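Local coordinates for glycoside hydrolase family protein (Novosphingobium sp. PP1Y, PDB 6Q2F) that probably releases terminal alpha-L-rhamnose from glycosides by hydrolysis, as an alpha-L-rhamnosidase of a glycoside hydrolase family, at residues Leu126-Glu138 with Gly496-Gly508. Numbering follows the deposited sequence.
With NA (sodium ion), chain B.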
# COMPACT_ATOMS: atom_id res chain seq x y z
N LEU A 126 17.38 -17.22 11.25
CA LEU A 126 16.28 -16.29 11.00
C LEU A 126 16.80 -15.13 10.16
O LEU A 126 17.83 -14.55 10.50
CB LEU A 126 15.68 -15.77 12.31
CG LEU A 126 15.08 -16.87 13.19
CD1 LEU A 126 14.78 -16.39 14.61
CD2 LEU A 126 13.83 -17.40 12.51
N GLU A 127 16.10 -14.81 9.08
CA GLU A 127 16.46 -13.66 8.26
C GLU A 127 16.11 -12.37 9.00
O GLU A 127 14.94 -12.10 9.26
CB GLU A 127 15.73 -13.71 6.93
CG GLU A 127 15.81 -12.41 6.14
CD GLU A 127 14.91 -12.39 4.92
OE1 GLU A 127 15.38 -12.75 3.83
OE2 GLU A 127 13.73 -12.01 5.07
N LEU A 128 17.12 -11.56 9.32
CA LEU A 128 16.90 -10.32 10.06
C LEU A 128 16.92 -9.14 9.10
O LEU A 128 17.84 -9.00 8.30
CB LEU A 128 17.95 -10.15 11.15
CG LEU A 128 17.95 -8.79 11.87
CD1 LEU A 128 16.60 -8.53 12.53
CD2 LEU A 128 19.07 -8.74 12.91
N ALA A 129 15.89 -8.29 9.19
CA ALA A 129 15.82 -7.06 8.42
C ALA A 129 15.74 -5.85 9.35
O ALA A 129 15.29 -5.95 10.50
CB ALA A 129 14.61 -7.05 7.48
N ILE A 130 16.17 -4.71 8.83
CA ILE A 130 16.01 -3.42 9.50
C ILE A 130 15.30 -2.48 8.55
O ILE A 130 15.30 -2.67 7.34
CB ILE A 130 17.36 -2.82 9.94
CG1 ILE A 130 18.27 -2.62 8.70
CG2 ILE A 130 18.00 -3.72 10.96
CD1 ILE A 130 19.57 -1.87 9.03
N ALA A 131 14.68 -1.46 9.12
CA ALA A 131 14.09 -0.41 8.31
C ALA A 131 15.20 0.49 7.76
O ALA A 131 16.33 0.49 8.25
CB ALA A 131 13.11 0.42 9.13
N ALA A 132 14.85 1.28 6.74
CA ALA A 132 15.81 2.14 6.05
C ALA A 132 16.04 3.47 6.77
O ALA A 132 16.69 4.35 6.21
CB ALA A 132 15.36 2.38 4.60
N SER A 133 15.53 3.64 7.98
CA SER A 133 15.73 4.87 8.74
C SER A 133 15.49 4.55 10.21
O SER A 133 14.80 3.59 10.54
CB SER A 133 14.77 5.98 8.28
OG SER A 133 13.46 5.72 8.80
N PRO A 134 16.06 5.34 11.13
CA PRO A 134 15.64 5.23 12.53
C PRO A 134 14.13 5.39 12.58
O PRO A 134 13.55 6.19 11.83
CB PRO A 134 16.37 6.38 13.22
CG PRO A 134 17.55 6.68 12.31
CD PRO A 134 17.07 6.39 10.92
N GLY A 135 13.49 4.63 13.46
CA GLY A 135 12.04 4.53 13.43
C GLY A 135 11.64 3.49 12.42
O GLY A 135 12.20 2.39 12.42
N TRP A 136 10.74 3.83 11.55
CA TRP A 136 10.35 2.89 10.54
C TRP A 136 10.27 3.42 9.16
O TRP A 136 10.33 2.66 8.24
CB TRP A 136 9.04 2.21 10.85
CG TRP A 136 7.88 3.05 11.16
CD1 TRP A 136 7.36 4.04 10.42
CD2 TRP A 136 7.05 2.93 12.29
NE1 TRP A 136 6.27 4.55 11.02
CE2 TRP A 136 6.07 3.88 12.19
CE3 TRP A 136 7.07 2.10 13.40
CZ2 TRP A 136 5.09 4.02 13.14
CZ3 TRP A 136 6.12 2.26 14.32
CH2 TRP A 136 5.14 3.20 14.20
N SER A 137 10.22 4.72 8.97
CA SER A 137 10.21 5.30 7.64
C SER A 137 10.66 6.77 7.61
O SER A 137 10.55 7.42 8.58
CB SER A 137 8.84 5.16 6.99
OG SER A 137 7.99 6.17 7.37
N GLU A 138 11.19 7.27 6.51
CA GLU A 138 11.42 6.55 5.28
C GLU A 138 12.93 6.41 5.13
O GLU A 138 13.46 5.37 5.33
CB GLU A 138 10.86 7.32 4.11
CG GLU A 138 11.16 6.71 2.76
CD GLU A 138 10.49 5.39 2.54
OE1 GLU A 138 10.95 4.62 1.72
OE2 GLU A 138 9.51 5.11 3.20
N GLY A 496 23.65 -12.25 9.78
CA GLY A 496 23.05 -11.29 10.71
C GLY A 496 21.95 -10.49 10.05
O GLY A 496 20.87 -11.03 9.77
N VAL A 497 22.19 -9.20 9.83
CA VAL A 497 21.24 -8.36 9.09
C VAL A 497 21.34 -8.72 7.61
O VAL A 497 22.39 -8.54 6.99
CB VAL A 497 21.51 -6.87 9.33
CG1 VAL A 497 20.48 -6.01 8.61
CG2 VAL A 497 21.51 -6.55 10.81
N ARG A 498 20.27 -9.29 7.06
CA ARG A 498 20.27 -9.73 5.67
C ARG A 498 19.55 -8.77 4.76
O ARG A 498 19.67 -8.90 3.53
CB ARG A 498 19.60 -11.11 5.52
CG ARG A 498 20.15 -12.18 6.48
CD ARG A 498 21.65 -12.35 6.25
NE ARG A 498 21.95 -12.53 4.84
CZ ARG A 498 21.79 -13.67 4.17
NH1 ARG A 498 21.31 -14.75 4.79
NH2 ARG A 498 22.08 -13.73 2.87
N ALA A 499 18.76 -7.85 5.30
CA ALA A 499 17.85 -7.14 4.43
C ALA A 499 17.52 -5.77 4.98
O ALA A 499 17.61 -5.52 6.19
CB ALA A 499 16.54 -7.94 4.23
N LEU A 500 17.09 -4.93 4.06
CA LEU A 500 16.65 -3.57 4.31
C LEU A 500 15.18 -3.49 3.96
O LEU A 500 14.73 -4.13 3.01
CB LEU A 500 17.44 -2.60 3.42
CG LEU A 500 18.11 -1.33 3.91
CD1 LEU A 500 18.81 -1.56 5.24
CD2 LEU A 500 19.11 -0.94 2.81
N LEU A 501 14.42 -2.73 4.72
CA LEU A 501 13.01 -2.53 4.42
C LEU A 501 12.78 -1.05 4.17
O LEU A 501 13.12 -0.23 5.02
CB LEU A 501 12.12 -3.02 5.57
CG LEU A 501 10.71 -2.42 5.56
CD1 LEU A 501 9.95 -2.96 4.36
CD2 LEU A 501 9.97 -2.83 6.82
N THR A 502 12.24 -0.71 2.99
CA THR A 502 11.75 0.64 2.75
C THR A 502 10.24 0.59 2.98
O THR A 502 9.49 0.04 2.17
CB THR A 502 12.10 1.16 1.34
OG1 THR A 502 11.55 0.30 0.34
CG2 THR A 502 13.61 1.24 1.14
N ASP A 503 9.83 1.10 4.14
CA ASP A 503 8.43 1.17 4.52
C ASP A 503 7.68 2.06 3.53
O ASP A 503 8.28 2.78 2.72
CB ASP A 503 8.33 1.74 5.94
CG ASP A 503 7.08 1.30 6.67
OD1 ASP A 503 6.18 0.70 6.03
OD2 ASP A 503 7.01 1.57 7.89
N SER A 504 6.34 2.00 3.59
CA SER A 504 5.53 2.82 2.69
C SER A 504 5.82 4.30 2.94
O SER A 504 6.07 4.72 4.07
CB SER A 504 4.05 2.50 2.88
OG SER A 504 3.71 2.65 4.24
N ILE A 505 5.80 5.10 1.87
CA ILE A 505 6.40 6.43 1.92
C ILE A 505 5.34 7.51 2.10
O ILE A 505 4.30 7.49 1.43
CB ILE A 505 7.26 6.71 0.67
CG1 ILE A 505 8.04 8.01 0.88
CG2 ILE A 505 6.42 6.81 -0.59
CD1 ILE A 505 9.24 8.15 -0.11
N GLU A 506 5.60 8.42 3.02
CA GLU A 506 4.78 9.61 3.22
C GLU A 506 5.70 10.68 3.81
O GLU A 506 5.93 10.70 5.02
CB GLU A 506 3.59 9.32 4.13
CG GLU A 506 2.60 10.46 4.22
CD GLU A 506 1.52 10.20 5.26
OE1 GLU A 506 1.32 9.03 5.64
OE2 GLU A 506 0.89 11.18 5.70
N VAL A 507 6.23 11.55 2.94
CA VAL A 507 7.24 12.53 3.34
C VAL A 507 6.85 13.94 2.89
O VAL A 507 7.69 14.84 2.87
CB VAL A 507 8.62 12.14 2.80
CG1 VAL A 507 9.09 10.83 3.42
CG2 VAL A 507 8.61 12.05 1.24
N GLY A 508 5.59 14.14 2.53
CA GLY A 508 5.15 15.45 2.06
C GLY A 508 5.37 15.61 0.56
O GLY A 508 5.73 14.67 -0.15
NA NA B . 3.31 0.30 5.35
O HOH W 1 20.18 -13.65 9.67
O HOH W 2 11.69 2.79 5.58
O HOH W 3 7.41 8.03 5.22
O HOH W 4 5.45 4.81 6.71
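Ile130 and Leu500 pack obliquely, CG1 against CD1 at 3.7 Å, where the parallel strands 127-131 and 497-502 pair in what is probably the (beta/alpha)8-type barrel of the catalytic domain. With chi1 at 59°, Ile130 CG1 lies between its backbone N and carbonyl carbon and also reaches Val497 CG1; Phe114 of helix 108-124 packs on Ile130 and Val497. On the other sheet face, which Leu501 shares, Ala129 and Ala499 meet CB to CB at 3.9 Å. Main-chain hydrogen bonds run from Ile130 N to Ala499 O (3.1 Å) and from Leu501 N to Ile130 O (2.8 Å). Past the strand ends, Trp136 and Asp503 point the same way, ring and carboxylate planes 77° apart, with Asp503 OD2 3.6 Å from Trp136 CD1. Ser504 OG lies 2.6 Å from the sodium ion and Asp503 OD1 a longer 3.0 Å; Glu583, Glu586 and Glu644 complete the site. Glu138, bent at chi2 (67°), lays CG across Ile505 CD1 and brings OE2 to 2.7 Å from Asp503 O. Replacing Glu138 by an alanine is likely to open a gap beside Ile505 and leave the Asp503 carbonyl without the carboxyl group against it. Asp503 thus turns its side chain to sodium and its carbonyl to Glu138, tying the metal-binding loop to the segment across from it.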